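Local structure of metallo-beta-lactamase (Chryseobacterium indologenes, 3L6N) at residues S56-I61 with L85-N90; I17-G22 with D201-G206; E177-T182 with E210-L215. The protein hydrolyses the beta-lactam ring of penicillins, cephalosporins and carbapenems as a zinc-dependent class B enzyme and so confers antibiotic resistance. All coordinates share one frame; numbering follows the deposited sequence. Where two conformers were deposited one is given.

Interaction 1: S56-I61 with L85-N90; sequences SLMDTI and LSFFNN. With SO4 (sulfate ion), chain D.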
ATOM      1  N   SER A  56      12.542   3.777 -12.558  0.70  7.52           N
ATOM      2  CA  SER A  56      11.595   4.103 -13.614  0.70  7.64           C
ATOM      3  C   SER A  56      10.393   4.872 -13.072  0.70  7.24           C
ATOM      4  O   SER A  56       9.975   5.865 -13.663  0.70  7.36           O
ATOM      5  CB  SER A  56      11.124   2.823 -14.310  0.70  8.13           C
ATOM      6  OG  SER A  56      10.267   3.132 -15.389  0.70 10.26           O
ATOM      7  N   LEU A  57       9.844   4.408 -11.951  1.00  6.61           N
ATOM      8  CA  LEU A  57       8.698   5.092 -11.335  1.00  6.57           C
ATOM      9  C   LEU A  57       9.088   6.495 -10.885  1.00  6.15           C
ATOM     10  O   LEU A  57       8.350   7.435 -11.127  1.00  6.05           O
ATOM     11  CB  LEU A  57       8.145   4.309 -10.146  1.00  6.18           C
ATOM     12  CG  LEU A  57       6.970   5.011  -9.442  1.00  7.20           C
ATOM     13  CD1 LEU A  57       5.748   5.077 -10.347  1.00  8.03           C
ATOM     14  CD2 LEU A  57       6.661   4.256  -8.176  1.00  6.33           C
ATOM     15  N   MET A  58      10.251   6.621 -10.246  0.50  6.12           N
ATOM     16  CA  MET A  58      10.734   7.928  -9.808  0.50  6.36           C
ATOM     17  C   MET A  58      10.900   8.887 -10.989  0.50  6.51           C
ATOM     18  O   MET A  58      10.487  10.044 -10.910  0.50  6.86           O
ATOM     19  CB  MET A  58      12.034   7.805  -9.007  0.50  6.70           C
ATOM     20  CG  MET A  58      11.865   7.081  -7.679  0.50  7.22           C
ATOM     21  SD  MET A  58      12.988   7.748  -6.432  0.50  7.35           S
ATOM     22  CE  MET A  58      14.552   7.512  -7.278  0.50  7.92           C
ATOM     23  N   ASP A  59      11.470   8.389 -12.087  1.00  6.58           N
ATOM     24  CA  ASP A  59      11.629   9.192 -13.309  1.00  6.93           C
ATOM     25  C   ASP A  59      10.291   9.640 -13.885  1.00  6.64           C
ATOM     26  O   ASP A  59      10.150  10.790 -14.324  1.00  6.87           O
ATOM     27  CB  ASP A  59      12.402   8.411 -14.384  1.00  7.18           C
ATOM     28  CG  ASP A  59      13.846   8.132 -13.988  1.00  8.27           C
ATOM     29  OD1 ASP A  59      14.349   8.732 -13.019  1.00  9.61           O
ATOM     30  OD2 ASP A  59      14.471   7.293 -14.678  1.00 12.29           O
ATOM     31  N   THR A  60       9.314   8.731 -13.882  1.00  6.45           N
ATOM     32  CA  THR A  60       7.980   9.020 -14.400  1.00  6.30           C
ATOM     33  C   THR A  60       7.307  10.099 -13.545  1.00  5.86           C
ATOM     34  O   THR A  60       6.721  11.040 -14.067  1.00  5.58           O
ATOM     35  CB  THR A  60       7.150   7.727 -14.473  1.00  6.31           C
ATOM     36  OG1 THR A  60       7.747   6.866 -15.455  1.00  8.78           O
ATOM     37  CG2 THR A  60       5.700   7.997 -14.885  1.00  6.14           C
ATOM     38  N   ILE A  61       7.421   9.960 -12.231  1.00  5.78           N
ATOM     39  CA  ILE A  61       6.855  10.938 -11.307  1.00  6.01           C
ATOM     40  C   ILE A  61       7.512  12.319 -11.471  1.00  6.43           C
ATOM     41  O   ILE A  61       6.818  13.340 -11.465  1.00  6.08           O
ATOM     42  CB  ILE A  61       6.935  10.422  -9.846  1.00  5.76           C
ATOM     43  CG1 ILE A  61       5.971   9.245  -9.652  1.00  5.60           C
ATOM     44  CG2 ILE A  61       6.646  11.543  -8.819  1.00  5.74           C
ATOM     45  CD1 ILE A  61       6.168   8.476  -8.325  1.00  4.92           C
ATOM     46  N   LEU A  85      13.860  -1.544   0.719  1.00  6.63           N
ATOM     47  CA  LEU A  85      13.927  -0.153   1.148  1.00  6.68           C
ATOM     48  C   LEU A  85      15.318   0.461   0.997  1.00  7.87           C
ATOM     49  O   LEU A  85      15.447   1.687   1.062  1.00  8.74           O
ATOM     50  CB  LEU A  85      13.433   0.012   2.583  1.00  6.78           C
ATOM     51  CG  LEU A  85      11.943  -0.265   2.811  1.00  5.86           C
ATOM     52  CD1 LEU A  85      11.669  -0.297   4.307  1.00  5.95           C
ATOM     53  CD2 LEU A  85      11.051   0.773   2.115  1.00  6.90           C
ATOM     54  N   SER A  86      16.335  -0.381   0.776  1.00  8.27           N
ATOM     55  CA  SER A  86      17.705   0.127   0.636  1.00  9.60           C
ATOM     56  C   SER A  86      17.828   1.063  -0.559  1.00  9.66           C
ATOM     57  O   SER A  86      18.604   2.026  -0.523  1.00 10.01           O
ATOM     58  CB  SER A  86      18.742  -1.004   0.560  1.00  8.98           C
ATOM     59  OG  SER A  86      18.703  -1.705  -0.671  1.00 10.82           O
ATOM     60  N   PHE A  87      17.045   0.806  -1.601  1.00  9.55           N
ATOM     61  CA  PHE A  87      17.065   1.668  -2.780  1.00  9.83           C
ATOM     62  C   PHE A  87      16.791   3.117  -2.399  1.00  9.98           C
ATOM     63  O   PHE A  87      17.466   4.038  -2.882  1.00 10.40           O
ATOM     64  CB  PHE A  87      16.034   1.211  -3.807  1.00  9.94           C
ATOM     65  CG  PHE A  87      15.937   2.118  -5.005  1.00  9.67           C
ATOM     66  CD1 PHE A  87      16.730   1.894  -6.126  1.00 11.46           C
ATOM     67  CD2 PHE A  87      15.041   3.186  -5.013  1.00 10.48           C
ATOM     68  CE1 PHE A  87      16.634   2.728  -7.239  1.00 12.48           C
ATOM     69  CE2 PHE A  87      14.940   4.033  -6.112  1.00 10.52           C
ATOM     70  CZ  PHE A  87      15.730   3.801  -7.232  1.00 11.68           C
ATOM     71  N   PHE A  88      15.784   3.311  -1.549  1.00  9.57           N
ATOM     72  CA  PHE A  88      15.389   4.643  -1.118  1.00  9.92           C
ATOM     73  C   PHE A  88      16.280   5.169  -0.003  1.00 10.15           C
ATOM     74  O   PHE A  88      16.692   6.335  -0.036  1.00 10.24           O
ATOM     75  CB  PHE A  88      13.904   4.669  -0.754  1.00  9.59           C
ATOM     76  CG  PHE A  88      13.021   4.259  -1.890  1.00  8.77           C
ATOM     77  CD1 PHE A  88      12.673   5.177  -2.882  1.00  7.34           C
ATOM     78  CD2 PHE A  88      12.566   2.951  -1.994  1.00  8.98           C
ATOM     79  CE1 PHE A  88      11.877   4.800  -3.950  1.00  8.02           C
ATOM     80  CE2 PHE A  88      11.757   2.566  -3.069  1.00  9.23           C
ATOM     81  CZ  PHE A  88      11.410   3.497  -4.036  1.00  8.50           C
ATOM     82  N   ASN A  89      16.621   4.307   0.955  1.00 10.48           N
ATOM     83  CA  ASN A  89      17.535   4.701   2.026  1.00 11.25           C
ATOM     84  C   ASN A  89      18.859   5.226   1.474  1.00 11.58           C
ATOM     85  O   ASN A  89      19.358   6.253   1.937  1.00 12.33           O
ATOM     86  CB  ASN A  89      17.793   3.537   2.987  1.00 10.76           C
ATOM     87  CG  ASN A  89      16.554   3.134   3.767  1.00 11.24           C
ATOM     88  OD1 ASN A  89      15.600   3.902   3.890  1.00 10.57           O
ATOM     89  ND2 ASN A  89      16.561   1.915   4.296  1.00 10.25           N
ATOM     90  N   ASN A  90      19.396   4.533   0.471  1.00 12.43           N
ATOM     91  CA  ASN A  90      20.693   4.900  -0.120  1.00 13.49           C
ATOM     92  C   ASN A  90      20.662   6.267  -0.783  1.00 14.19           C
ATOM     93  O   ASN A  90      21.671   6.981  -0.800  1.00 14.38           O
ATOM     94  CB  ASN A  90      21.177   3.838  -1.107  1.00 13.97           C
ATOM     95  CG  ASN A  90      21.622   2.551  -0.416  1.00 13.99           C
ATOM     96  OD1 ASN A  90      21.781   2.505   0.805  1.00 17.20           O
ATOM     97  ND2 ASN A  90      21.833   1.506  -1.204  1.00 17.11           N
TER
HETATM   98  S   SO4 D 401       6.912   8.574 -18.816  1.00 53.67           S
HETATM   99  O1  SO4 D 401       6.586   7.294 -18.184  1.00 53.40           O
HETATM  100  O2  SO4 D 401       5.676   9.266 -19.178  1.00 53.39           O
HETATM  101  O3  SO4 D 401       7.670   9.404 -17.883  1.00 53.06           O
HETATM  102  O4  SO4 D 401       7.716   8.340 -20.014  1.00 53.48           O
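The rings of F87 and F88 meet the end of M58, which comes to each of them differently. At the rim of the F87 ring, near its plane, M58 CE lies 3.7 Å from F87 CE2, the two side chains approaching from opposite directions. The F88 ring receives M58 SD obliquely: the sulfur is 4.0 Å from F88 CE1 and 5.2 Å from the ring centroid, 74° off the normal, a Met-aromatic contact. One face of F88 is covered by F87 itself, with CD2 3.5 Å above the plane and over its centre, while CG of F88 lies in the plane of the F87 ring at its edge. Y54 adds a third ring, edge-to-face with F87. M58 reaches across because its chain folds at chi2 (-147°) and chi3, which turns CE toward F87 and leaves SD beside F88. M58 was modelled in two conformers, so these distances describe one of them. Across this short bridge the backbones stay well apart, the nearest CA atoms being 10.4 Å from each other. T60 instead approaches a sulfate ion, likely a crystallisation component: T60 OG1 is 3.0 Å from sulfate O1, a possible hydrogen bond, since the hydroxyl could instead serve S56 O. L57, I61 and F88 rest on strand 41-45, and M58, I61 and F88 touch strand 69-73. Thus helices 54-65 and 86-90 lie together on the larger sheet, as part of the outer helical layer of the metallo-beta-lactamase alpha-beta/beta-alpha sandwich.

Interaction 2: I17-G22 with D201-G206; sequences IYKTFG and DEWKGG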
ATOM      1  N   ILE A  17      -3.626   6.361  -7.576  1.00  4.36           N
ATOM      2  CA  ILE A  17      -3.520   4.905  -7.526  1.00  4.52           C
ATOM      3  C   ILE A  17      -2.557   4.542  -8.633  1.00  4.32           C
ATOM      4  O   ILE A  17      -2.684   5.064  -9.725  1.00  4.63           O
ATOM      5  CB  ILE A  17      -4.872   4.235  -7.841  1.00  4.97           C
ATOM      6  CG1 ILE A  17      -5.919   4.653  -6.804  1.00  6.96           C
ATOM      7  CG2 ILE A  17      -4.719   2.704  -7.915  1.00  5.46           C
ATOM      8  CD1 ILE A  17      -7.323   4.785  -7.398  1.00 11.97           C
ATOM      9  N   TYR A  18      -1.574   3.694  -8.349  1.00  4.75           N
ATOM     10  CA  TYR A  18      -0.733   3.164  -9.426  1.00  4.72           C
ATOM     11  C   TYR A  18      -0.634   1.647  -9.362  1.00  5.24           C
ATOM     12  O   TYR A  18      -0.603   1.054  -8.285  1.00  6.44           O
ATOM     13  CB  TYR A  18       0.638   3.860  -9.514  1.00  4.56           C
ATOM     14  CG  TYR A  18       1.691   3.462  -8.499  1.00  4.33           C
ATOM     15  CD1 TYR A  18       2.674   2.519  -8.823  1.00  6.37           C
ATOM     16  CD2 TYR A  18       1.748   4.060  -7.242  1.00  4.28           C
ATOM     17  CE1 TYR A  18       3.670   2.169  -7.918  1.00  5.23           C
ATOM     18  CE2 TYR A  18       2.751   3.722  -6.322  1.00  4.61           C
ATOM     19  CZ  TYR A  18       3.708   2.773  -6.669  1.00  4.85           C
ATOM     20  OH  TYR A  18       4.696   2.408  -5.780  1.00  5.30           O
ATOM     21  N   LYS A  19      -0.616   1.019 -10.532  1.00  6.03           N
ATOM     22  CA  LYS A  19      -0.621  -0.449 -10.592  1.00  6.59           C
ATOM     23  C   LYS A  19       0.716  -0.900 -11.158  1.00  6.13           C
ATOM     24  O   LYS A  19       1.190  -0.323 -12.130  1.00  6.73           O
ATOM     25  CB  LYS A  19      -1.730  -0.961 -11.522  1.00  6.79           C
ATOM     26  CG  LYS A  19      -3.155  -0.624 -11.135  1.00  8.98           C
ATOM     27  CD  LYS A  19      -4.153  -1.271 -12.103  1.00 12.29           C
ATOM     28  CE  LYS A  19      -4.161  -2.798 -12.007  1.00 13.96           C
ATOM     29  NZ  LYS A  19      -4.890  -3.377 -10.826  1.00 16.94           N
ATOM     30  N   THR A  20       1.332  -1.892 -10.522  1.00  5.70           N
ATOM     31  CA  THR A  20       2.543  -2.526 -11.072  1.00  5.83           C
ATOM     32  C   THR A  20       2.340  -4.027 -11.183  1.00  6.24           C
ATOM     33  O   THR A  20       1.441  -4.595 -10.561  1.00  6.48           O
ATOM     34  CB  THR A  20       3.822  -2.209 -10.258  1.00  5.55           C
ATOM     35  OG1 THR A  20       3.782  -2.839  -8.973  1.00  5.38           O
ATOM     36  CG2 THR A  20       4.005  -0.699 -10.108  1.00  5.91           C
ATOM     37  N   PHE A  21       3.178  -4.657 -12.001  1.00  6.64           N
ATOM     38  CA  PHE A  21       2.969  -6.044 -12.395  1.00  7.13           C
ATOM     39  C   PHE A  21       4.197  -6.872 -12.095  1.00  6.59           C
ATOM     40  O   PHE A  21       5.325  -6.373 -12.152  1.00  7.52           O
ATOM     41  CB  PHE A  21       2.675  -6.111 -13.894  1.00  6.99           C
ATOM     42  CG  PHE A  21       1.427  -5.387 -14.289  1.00  8.01           C
ATOM     43  CD1 PHE A  21       1.473  -4.050 -14.685  1.00  9.10           C
ATOM     44  CD2 PHE A  21       0.195  -6.034 -14.246  1.00 10.19           C
ATOM     45  CE1 PHE A  21       0.301  -3.371 -15.031  1.00 11.14           C
ATOM     46  CE2 PHE A  21      -0.972  -5.368 -14.599  1.00 10.95           C
ATOM     47  CZ  PHE A  21      -0.920  -4.039 -14.991  1.00 11.56           C
ATOM     48  N   GLY A  22       3.964  -8.141 -11.785  1.00  6.98           N
ATOM     49  CA  GLY A  22       5.060  -9.095 -11.598  1.00  7.93           C
ATOM     50  C   GLY A  22       4.627 -10.473 -12.043  1.00  8.50           C
ATOM     51  O   GLY A  22       3.460 -10.830 -11.910  1.00  9.41           O
ATOM     52  N   ASP A 201      -5.204  -6.951  -7.796  1.00 10.36           N
ATOM     53  CA  ASP A 201      -6.300  -7.152  -8.759  1.00 11.78           C
ATOM     54  C   ASP A 201      -7.106  -5.871  -8.994  1.00 12.29           C
ATOM     55  O   ASP A 201      -6.568  -4.766  -8.844  1.00 11.96           O
ATOM     56  CB  ASP A 201      -7.168  -8.364  -8.346  1.00 12.62           C
ATOM     57  CG  ASP A 201      -6.325  -9.560  -7.861  1.00 14.93           C
ATOM     58  OD1 ASP A 201      -5.478 -10.059  -8.639  1.00 19.48           O
ATOM     59  OD2 ASP A 201      -6.499 -10.003  -6.697  1.00 17.28           O
ATOM     60  N   GLU A 202      -8.371  -6.006  -9.381  1.00 12.54           N
ATOM     61  CA  GLU A 202      -9.209  -4.852  -9.714  1.00 13.01           C
ATOM     62  C   GLU A 202      -9.511  -3.953  -8.514  1.00 12.60           C
ATOM     63  O   GLU A 202     -10.017  -4.429  -7.496  1.00 12.47           O
ATOM     64  CB  GLU A 202     -10.528  -5.328 -10.337  1.00 13.85           C
ATOM     65  CG  GLU A 202     -10.491  -5.463 -11.843  1.00 18.28           C
ATOM     66  CD  GLU A 202     -10.554  -4.109 -12.547  1.00 22.76           C
ATOM     67  OE1 GLU A 202     -10.180  -4.044 -13.729  1.00 27.07           O
ATOM     68  OE2 GLU A 202     -10.964  -3.109 -11.914  1.00 25.77           O
ATOM     69  N   TRP A 203      -9.211  -2.658  -8.634  1.00 11.89           N
ATOM     70  CA  TRP A 203      -9.563  -1.699  -7.585  1.00 11.64           C
ATOM     71  C   TRP A 203     -10.900  -1.002  -7.831  1.00 11.88           C
ATOM     72  O   TRP A 203     -11.503  -0.471  -6.901  1.00 11.82           O
ATOM     73  CB  TRP A 203      -8.449  -0.660  -7.362  1.00 11.09           C
ATOM     74  CG  TRP A 203      -8.187   0.243  -8.541  1.00 10.14           C
ATOM     75  CD1 TRP A 203      -7.241   0.070  -9.512  1.00  9.52           C
ATOM     76  CD2 TRP A 203      -8.871   1.463  -8.861  1.00  9.99           C
ATOM     77  NE1 TRP A 203      -7.299   1.103 -10.425  1.00 11.02           N
ATOM     78  CE2 TRP A 203      -8.291   1.968 -10.050  1.00  9.56           C
ATOM     79  CE3 TRP A 203      -9.919   2.174  -8.267  1.00 10.03           C
ATOM     80  CZ2 TRP A 203      -8.722   3.160 -10.647  1.00 10.65           C
ATOM     81  CZ3 TRP A 203     -10.355   3.349  -8.866  1.00 11.12           C
ATOM     82  CH2 TRP A 203      -9.753   3.836 -10.040  1.00 10.97           C
ATOM     83  N   LYS A 204     -11.345  -0.998  -9.086  1.00 12.71           N
ATOM     84  CA  LYS A 204     -12.633  -0.404  -9.452  1.00 13.59           C
ATOM     85  C   LYS A 204     -13.811  -1.296  -9.062  1.00 14.14           C
ATOM     86  O   LYS A 204     -13.668  -2.518  -8.933  1.00 14.97           O
ATOM     87  CB  LYS A 204     -12.690  -0.151 -10.964  1.00 13.69           C
ATOM     88  CG  LYS A 204     -11.643   0.823 -11.466  1.00 15.30           C
ATOM     89  CD  LYS A 204     -11.750   0.981 -12.970  1.00 16.77           C
ATOM     90  CE  LYS A 204     -10.816   2.061 -13.451  1.00 17.69           C
ATOM     91  NZ  LYS A 204     -10.854   2.215 -14.931  1.00 19.64           N
ATOM     92  N   GLY A 205     -14.971  -0.674  -8.883  1.00 14.82           N
ATOM     93  CA  GLY A 205     -16.230  -1.413  -8.780  1.00 15.07           C
ATOM     94  C   GLY A 205     -16.826  -1.551  -7.397  1.00 15.37           C
ATOM     95  O   GLY A 205     -18.001  -1.907  -7.257  1.00 15.66           O
ATOM     96  N   GLY A 206     -16.028  -1.291  -6.365  1.00 15.09           N
ATOM     97  CA  GLY A 206     -16.516  -1.376  -4.991  1.00 14.80           C
ATOM     98  C   GLY A 206     -16.783  -2.806  -4.537  1.00 14.41           C
ATOM     99  O   GLY A 206     -16.414  -3.768  -5.213  1.00 14.79           O
TER
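I17 and K19, on strand 15-24 of the seven-stranded sheet, meet D201 and W203 in the loop that follows the zinc ligand H200, a contact that joins the two halves of the alpha-beta/beta-alpha sandwich. Its apolar part is a CH-pi contact. I17 CD1 lies over one face of the indole, 3.6 Å from the centroid of the six-membered ring and only 8° off the normal, while the other branch, CG2, comes to 3.9 Å from W203 NE1. On the opposite face K204 CG sits 3.6 Å above the plane, so the indole lies between a strand residue and its own sequence neighbour. A chi1 of 64° places CG of W203 between its backbone N and carbonyl carbon; the ring extends toward strand 15-24, and it also packs on L195, I197 and P198 of strand 195-198 in the second sheet. The indole N-H is bonded to OE2 of E8. K19 passes the indole at its edge, with CD 4.2 Å from W203 CD1, and then bends at its last two torsions, which carries its amine toward the loop backbone. There K19 NZ is 2.9 Å from D201 O, but the angle is too poor for a hydrogen bond; the side-chain amide of N32 links the two, OD1 pairing with K19 NZ and ND2 with D201 O.

Interaction 3: E177-T182 with E210-L215; sequences EQWPKT and EHTLEL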
ATOM      1  N   GLU A 177      -8.193 -16.422  11.409  1.00 17.78           N
ATOM      2  CA  GLU A 177      -9.176 -16.281  12.490  1.00 18.44           C
ATOM      3  C   GLU A 177      -9.463 -14.807  12.822  1.00 17.69           C
ATOM      4  O   GLU A 177     -10.616 -14.426  13.039  1.00 17.57           O
ATOM      5  CB  GLU A 177      -8.720 -17.064  13.733  1.00 19.07           C
ATOM      6  CG  GLU A 177      -9.736 -17.129  14.883  1.00 22.67           C
ATOM      7  CD  GLU A 177      -9.583 -16.001  15.898  1.00 26.79           C
ATOM      8  OE1 GLU A 177      -8.518 -15.340  15.924  1.00 29.00           O
ATOM      9  OE2 GLU A 177     -10.532 -15.778  16.685  1.00 29.40           O
ATOM     10  N   GLN A 178      -8.419 -13.979  12.841  1.00 16.86           N
ATOM     11  CA  GLN A 178      -8.568 -12.553  13.152  1.00 16.34           C
ATOM     12  C   GLN A 178      -9.018 -11.698  11.963  1.00 15.24           C
ATOM     13  O   GLN A 178      -9.618 -10.641  12.146  1.00 15.45           O
ATOM     14  CB  GLN A 178      -7.263 -11.978  13.708  1.00 16.48           C
ATOM     15  CG  GLN A 178      -6.986 -12.348  15.154  1.00 19.41           C
ATOM     16  CD  GLN A 178      -8.085 -11.898  16.092  1.00 21.52           C
ATOM     17  OE1 GLN A 178      -8.469 -10.726  16.109  1.00 23.39           O
ATOM     18  NE2 GLN A 178      -8.596 -12.832  16.886  1.00 23.51           N
ATOM     19  N   TRP A 179      -8.714 -12.164  10.759  1.00 14.33           N
ATOM     20  CA  TRP A 179      -8.922 -11.386   9.536  1.00 13.67           C
ATOM     21  C   TRP A 179     -10.353 -10.805   9.395  1.00 13.94           C
ATOM     22  O   TRP A 179     -10.490  -9.596   9.188  1.00 13.21           O
ATOM     23  CB  TRP A 179      -8.519 -12.228   8.325  1.00 13.14           C
ATOM     24  CG  TRP A 179      -8.220 -11.479   7.061  1.00 12.19           C
ATOM     25  CD1 TRP A 179      -8.630 -10.216   6.719  1.00 12.15           C
ATOM     26  CD2 TRP A 179      -7.475 -11.974   5.943  1.00 10.90           C
ATOM     27  NE1 TRP A 179      -8.175  -9.897   5.460  1.00 10.27           N
ATOM     28  CE2 TRP A 179      -7.471 -10.959   4.960  1.00 10.03           C
ATOM     29  CE3 TRP A 179      -6.812 -13.179   5.673  1.00 10.31           C
ATOM     30  CZ2 TRP A 179      -6.817 -11.108   3.732  1.00  9.58           C
ATOM     31  CZ3 TRP A 179      -6.169 -13.331   4.446  1.00 11.00           C
ATOM     32  CH2 TRP A 179      -6.171 -12.294   3.495  1.00  9.87           C
ATOM     33  N   PRO A 180     -11.413 -11.641   9.540  1.00 14.65           N
ATOM     34  CA  PRO A 180     -12.762 -11.066   9.391  1.00 15.04           C
ATOM     35  C   PRO A 180     -13.099 -10.053  10.485  1.00 15.48           C
ATOM     36  O   PRO A 180     -13.832  -9.092  10.231  1.00 16.03           O
ATOM     37  CB  PRO A 180     -13.688 -12.289   9.494  1.00 15.23           C
ATOM     38  CG  PRO A 180     -12.893 -13.305  10.228  1.00 15.53           C
ATOM     39  CD  PRO A 180     -11.475 -13.092   9.797  1.00 14.55           C
ATOM     40  N   LYS A 181     -12.559 -10.262  11.689  1.00 15.86           N
ATOM     41  CA  LYS A 181     -12.739  -9.328  12.792  1.00 15.95           C
ATOM     42  C   LYS A 181     -12.076  -8.001  12.460  1.00 15.69           C
ATOM     43  O   LYS A 181     -12.649  -6.943  12.688  1.00 15.67           O
ATOM     44  CB  LYS A 181     -12.191  -9.907  14.101  1.00 16.45           C
ATOM     45  CG  LYS A 181     -12.866 -11.206  14.517  1.00 19.06           C
ATOM     46  CD  LYS A 181     -12.018 -11.991  15.497  1.00 22.71           C
ATOM     47  CE  LYS A 181     -12.816 -13.113  16.136  1.00 25.16           C
ATOM     48  NZ  LYS A 181     -13.684 -12.592  17.226  1.00 28.04           N
ATOM     49  N   THR A 182     -10.874  -8.065  11.891  1.00 14.79           N
ATOM     50  CA  THR A 182     -10.175  -6.861  11.461  1.00 14.32           C
ATOM     51  C   THR A 182     -10.952  -6.147  10.352  1.00 14.12           C
ATOM     52  O   THR A 182     -11.084  -4.931  10.386  1.00 13.92           O
ATOM     53  CB  THR A 182      -8.746  -7.187  11.012  1.00 14.10           C
ATOM     54  OG1 THR A 182      -8.045  -7.782  12.113  1.00 13.98           O
ATOM     55  CG2 THR A 182      -8.004  -5.912  10.592  1.00 13.95           C
ATOM     56  N   GLU A 210     -16.959  -6.495   1.388  1.00 15.05           N
ATOM     57  CA  GLU A 210     -17.934  -7.578   1.477  1.00 15.61           C
ATOM     58  C   GLU A 210     -17.421  -8.841   0.811  1.00 15.13           C
ATOM     59  O   GLU A 210     -17.661  -9.954   1.300  1.00 15.94           O
ATOM     60  CB  GLU A 210     -19.284  -7.164   0.874  1.00 15.64           C
ATOM     61  CG  GLU A 210     -20.111  -6.256   1.774  1.00 18.94           C
ATOM     62  CD  GLU A 210     -20.330  -6.833   3.170  1.00 21.64           C
ATOM     63  OE1 GLU A 210     -20.729  -8.021   3.296  1.00 25.00           O
ATOM     64  OE2 GLU A 210     -20.099  -6.092   4.146  1.00 23.55           O
ATOM     65  N   HIS A 211     -16.696  -8.683  -0.293  1.00 14.78           N
ATOM     66  CA  HIS A 211     -16.143  -9.832  -0.970  1.00 14.46           C
ATOM     67  C   HIS A 211     -15.007 -10.489  -0.183  1.00 14.39           C
ATOM     68  O   HIS A 211     -14.812 -11.703  -0.270  1.00 14.10           O
ATOM     69  CB  HIS A 211     -15.694  -9.511  -2.391  1.00 14.50           C
ATOM     70  CG  HIS A 211     -15.501 -10.733  -3.225  1.00 15.36           C
ATOM     71  ND1 HIS A 211     -14.286 -11.095  -3.760  1.00 17.39           N
ATOM     72  CD2 HIS A 211     -16.371 -11.711  -3.571  1.00 15.91           C
ATOM     73  CE1 HIS A 211     -14.419 -12.229  -4.422  1.00 17.47           C
ATOM     74  NE2 HIS A 211     -15.675 -12.623  -4.325  1.00 18.07           N
ATOM     75  N   THR A 212     -14.254  -9.677   0.561  1.00 14.41           N
ATOM     76  CA  THR A 212     -13.210 -10.199   1.452  1.00 14.32           C
ATOM     77  C   THR A 212     -13.818 -11.138   2.494  1.00 14.71           C
ATOM     78  O   THR A 212     -13.318 -12.245   2.701  1.00 14.60           O
ATOM     79  CB  THR A 212     -12.393  -9.071   2.121  1.00 14.67           C
ATOM     80  OG1 THR A 212     -11.815  -8.251   1.101  1.00 14.70           O
ATOM     81  CG2 THR A 212     -11.262  -9.644   2.984  1.00 14.68           C
ATOM     82  N   LEU A 213     -14.894 -10.687   3.130  1.00 15.08           N
ATOM     83  CA  LEU A 213     -15.625 -11.513   4.099  1.00 16.06           C
ATOM     84  C   LEU A 213     -16.149 -12.806   3.474  1.00 16.42           C
ATOM     85  O   LEU A 213     -16.074 -13.876   4.083  1.00 16.24           O
ATOM     86  CB  LEU A 213     -16.762 -10.713   4.729  1.00 16.05           C
ATOM     87  CG  LEU A 213     -16.341  -9.558   5.634  1.00 16.90           C
ATOM     88  CD1 LEU A 213     -17.518  -8.685   6.017  1.00 18.39           C
ATOM     89  CD2 LEU A 213     -15.620 -10.074   6.880  1.00 17.80           C
ATOM     90  N   GLU A 214     -16.660 -12.709   2.251  1.00 16.88           N
ATOM     91  CA  GLU A 214     -17.112 -13.892   1.531  1.00 17.55           C
ATOM     92  C   GLU A 214     -15.998 -14.912   1.284  1.00 17.58           C
ATOM     93  O   GLU A 214     -16.178 -16.115   1.523  1.00 17.78           O
ATOM     94  CB  GLU A 214     -17.792 -13.502   0.218  1.00 17.44           C
ATOM     95  CG  GLU A 214     -18.395 -14.686  -0.487  1.00 19.10           C
ATOM     96  CD  GLU A 214     -19.210 -14.300  -1.702  1.00 18.99           C
ATOM     97  OE1 GLU A 214     -19.224 -15.096  -2.652  1.00 20.87           O
ATOM     98  OE2 GLU A 214     -19.832 -13.218  -1.705  1.00 19.92           O
ATOM     99  N   LEU A 215     -14.840 -14.441   0.822  1.00 17.30           N
ATOM    100  CA  LEU A 215     -13.708 -15.331   0.554  1.00 17.15           C
ATOM    101  C   LEU A 215     -13.190 -15.993   1.832  1.00 17.41           C
ATOM    102  O   LEU A 215     -12.740 -17.139   1.807  1.00 17.47           O
ATOM    103  CB  LEU A 215     -12.576 -14.576  -0.152  1.00 16.83           C
ATOM    104  CG  LEU A 215     -12.825 -14.149  -1.604  1.00 15.95           C
ATOM    105  CD1 LEU A 215     -11.709 -13.218  -2.081  1.00 15.74           C
ATOM    106  CD2 LEU A 215     -12.964 -15.346  -2.548  1.00 16.06           C
TER
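P180 and L213 mark the nearest approach of helices 179-189 and 208-217 within these segments, their CA atoms only 6.0 Å apart. The contact is made by methyl groups of one helix against the proline and indole of the other. L213 lays CD2 against the proline, 3.9 Å from P180 CB and equally far from P180 O; the methyl is carried there by a CG that lies anti to the carbonyl carbon (chi1 -67°). Next to this pair T212 presents its methyl to the indole of W179, the two side chains crossing at about a right angle. T212 CG2 is 4.0 Å from W179 NE1 and reaches the ring obliquely. T212 OG1 stands beside its backbone N (chi1 -57°), where it pairs with H208 O of its own helix and with K161 N. The indole N-H is likewise taken elsewhere, by L159 O, and the ring packs against the zinc ligand H139. Both helices are pinned further by I183, which touches T212 and L213, and by L216, which touches W179 and P180. Between the two segments the interface is therefore purely van der Waals, and this apolar chemistry leaves the indole N-H and the T212 hydroxyl to bond the backbones of L159 and K161, the latter probably a beta-lactam-binding residue.

All three contacts are partly buried and small, but they sit at different depths. Interaction 2 is nearest the centre of the chain and ties one sheet to the other, mixing an aromatic face with a polar end served by N32. Interactions 1 and 3 lie farther out, on opposite sides of the centre, and both pair helices through apolar groups: a thioether and two phenyl rings in the first, methyls against a proline and an indole in the second. Interaction 1 touches interaction 2 where L57 CD2 packs 3.6 Å from Y18 OH. Interactions 2 and 3 share the C-terminal part of the chain, and both border residues of the zinc site, from which interaction 1 is remote.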